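Local structure of germination protein YpeB (Bacillus megaterium QM B1551, 5BOI) at residues A[111-121]-A[133-141]; A[159-170]-A[197-205]. The protein takes part in the germination of Bacillus spores, and its PepSY-containing C-terminal part, the piece described here, probably acts as an inhibitory module. All blocks are in the same frame, centred on the assembly; numbering follows the deposited sequence. Where two conformers were deposited one is given.

Reading from the N terminus, helix 12-22, four strands and helix 85-98 precede strand 104-112, which turns back tightly into strand 115-123. Contact 1 is made when the chain passes 129-130 and returns as strand 134-140 beside 115-121, closing a loop of eleven residues. After strand 146-150 and helix 152-156 the chain runs through the irregular segment 159-170, and contact 2 brings strand 198-208 back against it, after helix 170-175 and strand 182-192. The two loops follow in series, neither enclosing nor crossing the other. Contact 1 builds the sheet packed on helix 85-98; contact 2 fastens the linking segment to the C-terminal PepSY-family region. A salt bridge from Asp133 to Arg161 joins them.

Contact 1. Residues A[111-121]-A[133-141]; sequences QYDNMGVFTFV and DSVKMKMSL
Met137 brings SD to 4.0 Å from Phe120 CE1, an oblique Met-aromatic contact on the face of this antiparallel strand pair that turns to helix 85-98. CG beside the backbone N (chi1 -54°) and an extended chi2 of -163° carry SD to the ring; flexible methionine suits such a fit around rigid rings. Two residues on, Met139 in one of its two conformers sets CG at the Phe118 ring edge, 3.5 Å from Phe118 CE2. A CB on Gly116 would probably come too close to Phe118 CZ as the ring stands, which suits glycine to the place. At the turn, Leu141 CD1 sits 3.7 Å from Gln111 CD, whose amide NE2 hydrogen-bonds to Gln81, while Leu141 N donates to Asn114 O.

The other face is looser around exposed Lys136 and Lys138. Lys138 merely passes Val117, its CG 4.2 Å from Val117 CG2; such chains can cover a strand with methylenes and keep their ammonium groups in water.

Between the faces, Gly116, Phe118 and Phe120 each exchange two backbone bonds with Met139, Met137 and Val135 respectively. With the type I' turn from Tyr112 to Met115 closing a two-residue beta-hairpin, these are two inner strands of an antiparallel sheet laid against a helix.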
# COMPACT_ATOMS: atom_id res chain seq x y z
N GLN A 111 0.13 14.41 -1.82
CA GLN A 111 -0.96 14.97 -2.60
C GLN A 111 -0.44 15.32 -4.00
O GLN A 111 0.56 16.00 -4.14
CB GLN A 111 -1.53 16.19 -1.90
CG GLN A 111 -2.48 16.97 -2.80
CD GLN A 111 -3.26 18.01 -2.05
OE1 GLN A 111 -3.21 18.08 -0.82
NE2 GLN A 111 -4.00 18.84 -2.79
N TYR A 112 -1.16 14.85 -5.01
CA TYR A 112 -0.76 14.94 -6.41
C TYR A 112 -2.00 15.12 -7.30
O TYR A 112 -2.81 14.20 -7.40
CB TYR A 112 -0.01 13.65 -6.79
CG TYR A 112 0.82 13.66 -8.06
CD1 TYR A 112 2.18 13.98 -8.01
CD2 TYR A 112 0.29 13.28 -9.28
CE1 TYR A 112 2.98 13.97 -9.15
CE2 TYR A 112 1.08 13.26 -10.44
CZ TYR A 112 2.43 13.60 -10.37
OH TYR A 112 3.22 13.59 -11.50
N ASP A 113 -2.14 16.27 -7.95
CA ASP A 113 -3.21 16.45 -8.94
C ASP A 113 -4.62 16.14 -8.35
O ASP A 113 -5.38 15.34 -8.90
CB ASP A 113 -2.93 15.58 -10.17
CG ASP A 113 -3.75 15.99 -11.39
OD1 ASP A 113 -4.39 17.07 -11.36
OD2 ASP A 113 -3.74 15.25 -12.40
N ASN A 114 -4.93 16.78 -7.23
CA ASN A 114 -6.21 16.57 -6.51
C ASN A 114 -6.47 15.12 -6.09
O ASN A 114 -7.62 14.72 -5.87
CB ASN A 114 -7.39 17.09 -7.35
CG ASN A 114 -7.38 18.59 -7.45
OD1 ASN A 114 -6.77 19.26 -6.62
ND2 ASN A 114 -8.09 19.14 -8.45
N MET A 115 -5.40 14.34 -5.94
CA MET A 115 -5.51 12.98 -5.41
C MET A 115 -4.62 12.81 -4.19
O MET A 115 -3.55 13.43 -4.10
CB MET A 115 -5.09 11.94 -6.45
CG MET A 115 -5.79 12.02 -7.80
SD MET A 115 -5.09 10.74 -8.88
CE MET A 115 -3.36 11.23 -8.95
N GLY A 116 -5.06 11.95 -3.27
CA GLY A 116 -4.19 11.52 -2.19
C GLY A 116 -3.58 10.19 -2.60
O GLY A 116 -4.28 9.28 -3.05
N VAL A 117 -2.27 10.09 -2.46
CA VAL A 117 -1.54 8.88 -2.82
C VAL A 117 -0.92 8.33 -1.55
O VAL A 117 -0.18 9.04 -0.85
CB VAL A 117 -0.45 9.18 -3.88
CG1 VAL A 117 0.30 7.91 -4.27
CG2 VAL A 117 -1.09 9.84 -5.10
N PHE A 118 -1.23 7.08 -1.25
CA PHE A 118 -0.82 6.47 0.00
C PHE A 118 -0.17 5.11 -0.20
O PHE A 118 -0.56 4.35 -1.09
CB PHE A 118 -2.03 6.30 0.91
CG PHE A 118 -2.79 7.56 1.14
CD1 PHE A 118 -2.25 8.55 1.92
CD2 PHE A 118 -4.04 7.75 0.57
CE1 PHE A 118 -2.94 9.72 2.14
CE2 PHE A 118 -4.74 8.92 0.80
CZ PHE A 118 -4.18 9.91 1.58
N THR A 119 0.82 4.80 0.63
CA THR A 119 1.37 3.44 0.69
C THR A 119 1.22 2.93 2.12
O THR A 119 1.52 3.64 3.07
CB THR A 119 2.85 3.38 0.27
OG1 THR A 119 3.00 3.93 -1.05
CG2 THR A 119 3.34 1.93 0.31
N PHE A 120 0.72 1.70 2.26
CA PHE A 120 0.56 1.05 3.55
C PHE A 120 1.45 -0.17 3.54
O PHE A 120 1.69 -0.73 2.46
CB PHE A 120 -0.90 0.62 3.77
CG PHE A 120 -1.86 1.76 3.94
CD1 PHE A 120 -2.31 2.48 2.84
CD2 PHE A 120 -2.29 2.13 5.20
CE1 PHE A 120 -3.20 3.54 2.99
CE2 PHE A 120 -3.18 3.19 5.35
CZ PHE A 120 -3.62 3.90 4.25
N VAL A 121 1.95 -0.61 4.70
CA VAL A 121 2.77 -1.81 4.75
C VAL A 121 2.31 -2.77 5.84
O VAL A 121 1.68 -2.37 6.82
CB VAL A 121 4.26 -1.50 5.00
CG1 VAL A 121 4.84 -0.65 3.86
CG2 VAL A 121 4.46 -0.78 6.35
N ASP A 133 6.06 -5.71 1.74
CA ASP A 133 4.69 -6.22 1.66
C ASP A 133 3.70 -5.06 1.71
O ASP A 133 3.10 -4.76 2.76
CB ASP A 133 4.43 -7.22 2.79
CG ASP A 133 5.30 -8.47 2.67
OD1 ASP A 133 6.26 -8.46 1.86
OD2 ASP A 133 5.04 -9.47 3.38
N SER A 134 3.53 -4.39 0.58
CA SER A 134 2.86 -3.10 0.56
C SER A 134 1.58 -3.04 -0.27
O SER A 134 1.37 -3.82 -1.21
CB SER A 134 3.83 -2.02 0.06
OG SER A 134 4.19 -2.22 -1.30
N VAL A 135 0.73 -2.09 0.10
CA VAL A 135 -0.51 -1.83 -0.61
C VAL A 135 -0.52 -0.35 -0.96
O VAL A 135 -0.24 0.49 -0.10
CB VAL A 135 -1.72 -2.19 0.23
CG1 VAL A 135 -3.01 -1.82 -0.52
CG2 VAL A 135 -1.71 -3.68 0.58
N LYS A 136 -0.84 -0.03 -2.22
CA LYS A 136 -0.80 1.34 -2.68
C LYS A 136 -2.23 1.79 -2.96
O LYS A 136 -3.02 1.01 -3.50
CB LYS A 136 0.04 1.48 -3.95
CG LYS A 136 1.54 1.43 -3.72
CD LYS A 136 2.30 1.03 -4.97
CE LYS A 136 3.77 0.76 -4.67
NZ LYS A 136 4.18 1.41 -3.39
N MET A 137 -2.55 3.02 -2.59
CA MET A 137 -3.91 3.54 -2.78
C MET A 137 -3.87 4.95 -3.30
O MET A 137 -2.99 5.72 -2.93
CB MET A 137 -4.68 3.54 -1.47
CG MET A 137 -4.73 2.22 -0.77
SD MET A 137 -6.06 2.34 0.41
CE MET A 137 -7.47 2.56 -0.68
N LYS A 138 -4.86 5.28 -4.14
CA LYS A 138 -5.04 6.63 -4.63
C LYS A 138 -6.50 7.00 -4.38
O LYS A 138 -7.41 6.22 -4.70
CB LYS A 138 -4.69 6.75 -6.12
CG LYS A 138 -3.22 6.46 -6.42
CD LYS A 138 -2.95 6.41 -7.91
CE LYS A 138 -1.51 5.97 -8.17
NZ LYS A 138 -1.21 5.79 -9.62
N MET A 139 -6.71 8.15 -3.76
CA MET A 139 -8.04 8.60 -3.37
C MET A 139 -8.39 9.91 -4.07
O MET A 139 -7.53 10.75 -4.26
CB MET A 139 -8.12 8.82 -1.85
CG MET A 139 -7.54 7.72 -0.99
SD MET A 139 -8.45 6.19 -1.13
CE MET A 139 -9.95 6.61 -0.26
N SER A 140 -9.65 10.07 -4.45
CA SER A 140 -10.12 11.36 -4.95
C SER A 140 -10.23 12.34 -3.80
O SER A 140 -10.90 12.05 -2.82
CB SER A 140 -11.49 11.22 -5.61
OG SER A 140 -12.06 12.52 -5.80
N LEU A 141 -9.63 13.51 -3.92
CA LEU A 141 -9.87 14.54 -2.91
C LEU A 141 -11.17 15.33 -3.12
O LEU A 141 -11.46 16.24 -2.34
CB LEU A 141 -8.68 15.50 -2.84
CG LEU A 141 -7.35 14.84 -2.45
CD1 LEU A 141 -6.27 15.89 -2.35
CD2 LEU A 141 -7.45 14.05 -1.14

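Contact 2. Residues A[159-170]-A[197-205]; sequences RTRDIPKPKISK and EEVLCYEFL
Arg161 grips Glu198 side-on, one guanidinium nitrogen to each carboxylate oxygen. NE gives a nearly straight bond to OE1 (2.9 Å, 172°), and NH1 does the same to OE2 of Glu198 at 2.9 Å. Both oxygens use their syn lone pairs, and the two flat groups lie only 13° apart, so the pairing is close to the ideal fork. Extended chains on both residues carry the charges together. Arg161 has a second anion: its NH2 forms a salt bridge with Asp133, so arginine suits this place by serving two carboxylates at once. Arg159 approaches Glu198 from the opposite direction, but its bonds are weak (NH1 to OE1 3.2 Å), and the residue is poorly ordered. Replacing Arg161 by a leucine would probably leave Glu198 with little more than these weak bonds and Asp133 without its cation.

Farther along, Leu200 fits beneath the loop. A chi1 of -176° swings its CG away from the backbone N, so that CD1 meets Ile163 CG2 at 3.7 Å and CD2 lies against Pro164 O (3.1 Å) and the Pro166 ring; the patch is mostly apolar.

Tyr202 supplies the other polar link. Its OH donates to Ile168 O (2.7 Å), the donor lying in the carbonyl plane, which satisfies a carbonyl just ahead of helix 170-175. Pro166 CB also touches this hydroxyl, and Lys170 CA lies over one ring face, 3.9 Å from the centroid, in a CH-pi contact. Ser169, the N-cap, turns its side chain to a backbone N of the helix.

Charge pairing at one end and a neutral hydroxyl-carbonyl bond at the other imply that side chains of the strand hold the irregular segment: between the two no backbone-to-backbone bond is made, though Ala219 binds the backbone of Lys167 and Ile168 beside it.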
# COMPACT_ATOMS: atom_id res chain seq x y z
N ARG A 159 5.16 -13.66 2.63
CA ARG A 159 5.53 -15.00 3.04
C ARG A 159 5.72 -15.00 4.55
O ARG A 159 6.04 -13.97 5.14
CB ARG A 159 6.81 -15.45 2.34
CG ARG A 159 8.06 -14.75 2.85
CD ARG A 159 9.31 -15.23 2.14
NE ARG A 159 10.51 -14.92 2.91
CZ ARG A 159 11.17 -13.77 2.83
NH1 ARG A 159 12.25 -13.57 3.57
NH2 ARG A 159 10.75 -12.82 2.00
N THR A 160 5.52 -16.15 5.18
CA THR A 160 5.83 -16.26 6.59
C THR A 160 7.36 -16.24 6.76
O THR A 160 8.09 -17.06 6.20
CB THR A 160 5.21 -17.53 7.23
OG1 THR A 160 5.57 -17.60 8.62
CG2 THR A 160 5.63 -18.81 6.51
N ARG A 161 7.82 -15.24 7.49
CA ARG A 161 9.24 -15.06 7.74
C ARG A 161 9.51 -15.38 9.20
O ARG A 161 8.65 -15.17 10.05
CB ARG A 161 9.66 -13.62 7.43
CG ARG A 161 9.32 -13.11 6.02
CD ARG A 161 9.26 -11.58 6.01
NE ARG A 161 9.35 -11.01 4.66
CZ ARG A 161 8.32 -10.78 3.86
NH1 ARG A 161 8.50 -10.25 2.66
NH2 ARG A 161 7.08 -11.07 4.27
N ASP A 162 10.70 -15.88 9.51
CA ASP A 162 11.09 -15.95 10.92
C ASP A 162 12.15 -14.88 11.11
O ASP A 162 13.29 -15.04 10.70
CB ASP A 162 11.59 -17.33 11.35
CG ASP A 162 12.25 -17.31 12.73
OD1 ASP A 162 11.54 -17.06 13.73
OD2 ASP A 162 13.46 -17.59 12.83
N ILE A 163 11.75 -13.78 11.75
CA ILE A 163 12.57 -12.59 11.87
C ILE A 163 13.62 -12.74 12.97
O ILE A 163 13.29 -13.14 14.09
CB ILE A 163 11.67 -11.37 12.12
CG1 ILE A 163 10.71 -11.21 10.94
CG2 ILE A 163 12.49 -10.10 12.37
CD1 ILE A 163 9.61 -10.25 11.16
N PRO A 164 14.90 -12.44 12.64
CA PRO A 164 16.01 -12.64 13.58
C PRO A 164 15.99 -11.62 14.71
O PRO A 164 15.33 -10.58 14.61
CB PRO A 164 17.25 -12.44 12.70
CG PRO A 164 16.79 -11.50 11.65
CD PRO A 164 15.36 -11.87 11.36
N LYS A 165 16.73 -11.91 15.77
CA LYS A 165 16.89 -10.99 16.88
C LYS A 165 17.94 -9.94 16.52
O LYS A 165 18.94 -10.25 15.88
CB LYS A 165 17.30 -11.75 18.15
CG LYS A 165 17.10 -10.99 19.45
CD LYS A 165 17.40 -11.88 20.65
CE LYS A 165 16.70 -13.23 20.51
NZ LYS A 165 15.55 -13.38 21.46
N PRO A 166 17.71 -8.68 16.92
CA PRO A 166 18.75 -7.68 16.68
C PRO A 166 20.00 -8.02 17.43
O PRO A 166 19.92 -8.63 18.50
CB PRO A 166 18.15 -6.38 17.23
CG PRO A 166 16.68 -6.61 17.22
CD PRO A 166 16.46 -8.07 17.43
N LYS A 167 21.15 -7.63 16.87
CA LYS A 167 22.43 -7.78 17.57
C LYS A 167 22.80 -6.51 18.36
O LYS A 167 23.71 -6.55 19.20
CB LYS A 167 23.58 -8.09 16.60
CG LYS A 167 23.37 -9.21 15.60
CD LYS A 167 23.21 -10.57 16.22
CE LYS A 167 23.23 -11.62 15.13
NZ LYS A 167 22.10 -11.43 14.19
N ILE A 168 22.12 -5.40 18.09
CA ILE A 168 22.32 -4.19 18.88
C ILE A 168 20.98 -3.74 19.44
O ILE A 168 19.93 -4.06 18.89
CB ILE A 168 22.97 -3.03 18.07
CG1 ILE A 168 21.99 -2.43 17.05
CG2 ILE A 168 24.29 -3.49 17.42
CD1 ILE A 168 22.56 -1.20 16.30
N SER A 169 21.02 -3.00 20.55
CA SER A 169 19.80 -2.55 21.23
C SER A 169 19.21 -1.32 20.54
O SER A 169 19.90 -0.66 19.75
CB SER A 169 20.10 -2.24 22.68
OG SER A 169 20.85 -1.04 22.75
N LYS A 170 17.96 -0.98 20.85
CA LYS A 170 17.37 0.22 20.24
C LYS A 170 18.09 1.48 20.73
O LYS A 170 18.19 2.47 20.00
CB LYS A 170 15.87 0.33 20.54
CG LYS A 170 15.53 0.35 22.00
CD LYS A 170 14.15 0.96 22.22
CE LYS A 170 13.38 0.22 23.29
NZ LYS A 170 12.99 -1.15 22.82
N GLU A 197 18.06 -7.31 -0.84
CA GLU A 197 17.94 -8.39 0.13
C GLU A 197 17.34 -7.87 1.44
O GLU A 197 17.66 -6.77 1.89
CB GLU A 197 19.30 -9.04 0.39
CG GLU A 197 19.89 -9.78 -0.81
CD GLU A 197 21.24 -10.41 -0.51
OE1 GLU A 197 22.17 -9.67 -0.14
OE2 GLU A 197 21.38 -11.64 -0.65
N GLU A 198 16.48 -8.67 2.06
CA GLU A 198 15.78 -8.25 3.27
C GLU A 198 16.70 -8.16 4.49
O GLU A 198 17.47 -9.07 4.80
CB GLU A 198 14.60 -9.19 3.56
CG GLU A 198 13.52 -9.05 2.48
CD GLU A 198 12.20 -9.70 2.84
OE1 GLU A 198 12.11 -10.38 3.89
OE2 GLU A 198 11.24 -9.54 2.05
N VAL A 199 16.63 -7.01 5.16
CA VAL A 199 17.47 -6.69 6.30
C VAL A 199 16.62 -6.16 7.45
O VAL A 199 15.71 -5.37 7.22
CB VAL A 199 18.53 -5.63 5.90
CG1 VAL A 199 19.15 -5.00 7.13
CG2 VAL A 199 19.62 -6.29 5.04
N LEU A 200 16.89 -6.61 8.67
CA LEU A 200 16.18 -6.09 9.84
C LEU A 200 16.80 -4.78 10.30
O LEU A 200 18.02 -4.71 10.48
CB LEU A 200 16.19 -7.10 11.00
CG LEU A 200 15.40 -6.74 12.26
CD1 LEU A 200 13.88 -6.71 12.00
CD2 LEU A 200 15.72 -7.71 13.41
N CYS A 201 15.97 -3.76 10.52
CA CYS A 201 16.43 -2.42 10.92
C CYS A 201 15.62 -1.83 12.07
O CYS A 201 14.45 -2.14 12.24
CB CYS A 201 16.33 -1.43 9.76
SG CYS A 201 17.26 -1.84 8.28
N TYR A 202 16.22 -0.92 12.82
CA TYR A 202 15.42 -0.02 13.65
C TYR A 202 15.03 1.16 12.77
O TYR A 202 15.91 1.76 12.14
CB TYR A 202 16.21 0.49 14.85
CG TYR A 202 16.51 -0.59 15.86
CD1 TYR A 202 15.56 -0.94 16.79
CD2 TYR A 202 17.74 -1.24 15.87
CE1 TYR A 202 15.81 -1.95 17.72
CE2 TYR A 202 18.03 -2.24 16.81
CZ TYR A 202 17.04 -2.60 17.73
OH TYR A 202 17.28 -3.60 18.67
N GLU A 203 13.74 1.46 12.72
CA GLU A 203 13.24 2.58 11.94
C GLU A 203 12.96 3.75 12.87
O GLU A 203 12.29 3.59 13.88
CB GLU A 203 11.95 2.18 11.20
CG GLU A 203 11.26 3.34 10.51
CD GLU A 203 9.76 3.15 10.47
OE1 GLU A 203 9.32 2.02 10.14
OE2 GLU A 203 9.03 4.12 10.76
N PHE A 204 13.49 4.92 12.55
CA PHE A 204 13.26 6.12 13.33
C PHE A 204 12.52 7.16 12.50
O PHE A 204 12.90 7.44 11.36
CB PHE A 204 14.60 6.71 13.82
CG PHE A 204 15.36 5.81 14.78
CD1 PHE A 204 15.10 5.85 16.14
CD2 PHE A 204 16.33 4.92 14.31
CE1 PHE A 204 15.79 5.02 17.05
CE2 PHE A 204 17.03 4.11 15.17
CZ PHE A 204 16.76 4.15 16.56
N LEU A 205 11.47 7.73 13.09
CA LEU A 205 10.76 8.84 12.49
C LEU A 205 11.10 10.08 13.30
O LEU A 205 10.93 10.09 14.52
CB LEU A 205 9.25 8.56 12.49
CG LEU A 205 8.22 9.43 11.78
CD1 LEU A 205 8.65 9.74 10.37
CD2 LEU A 205 6.90 8.67 11.77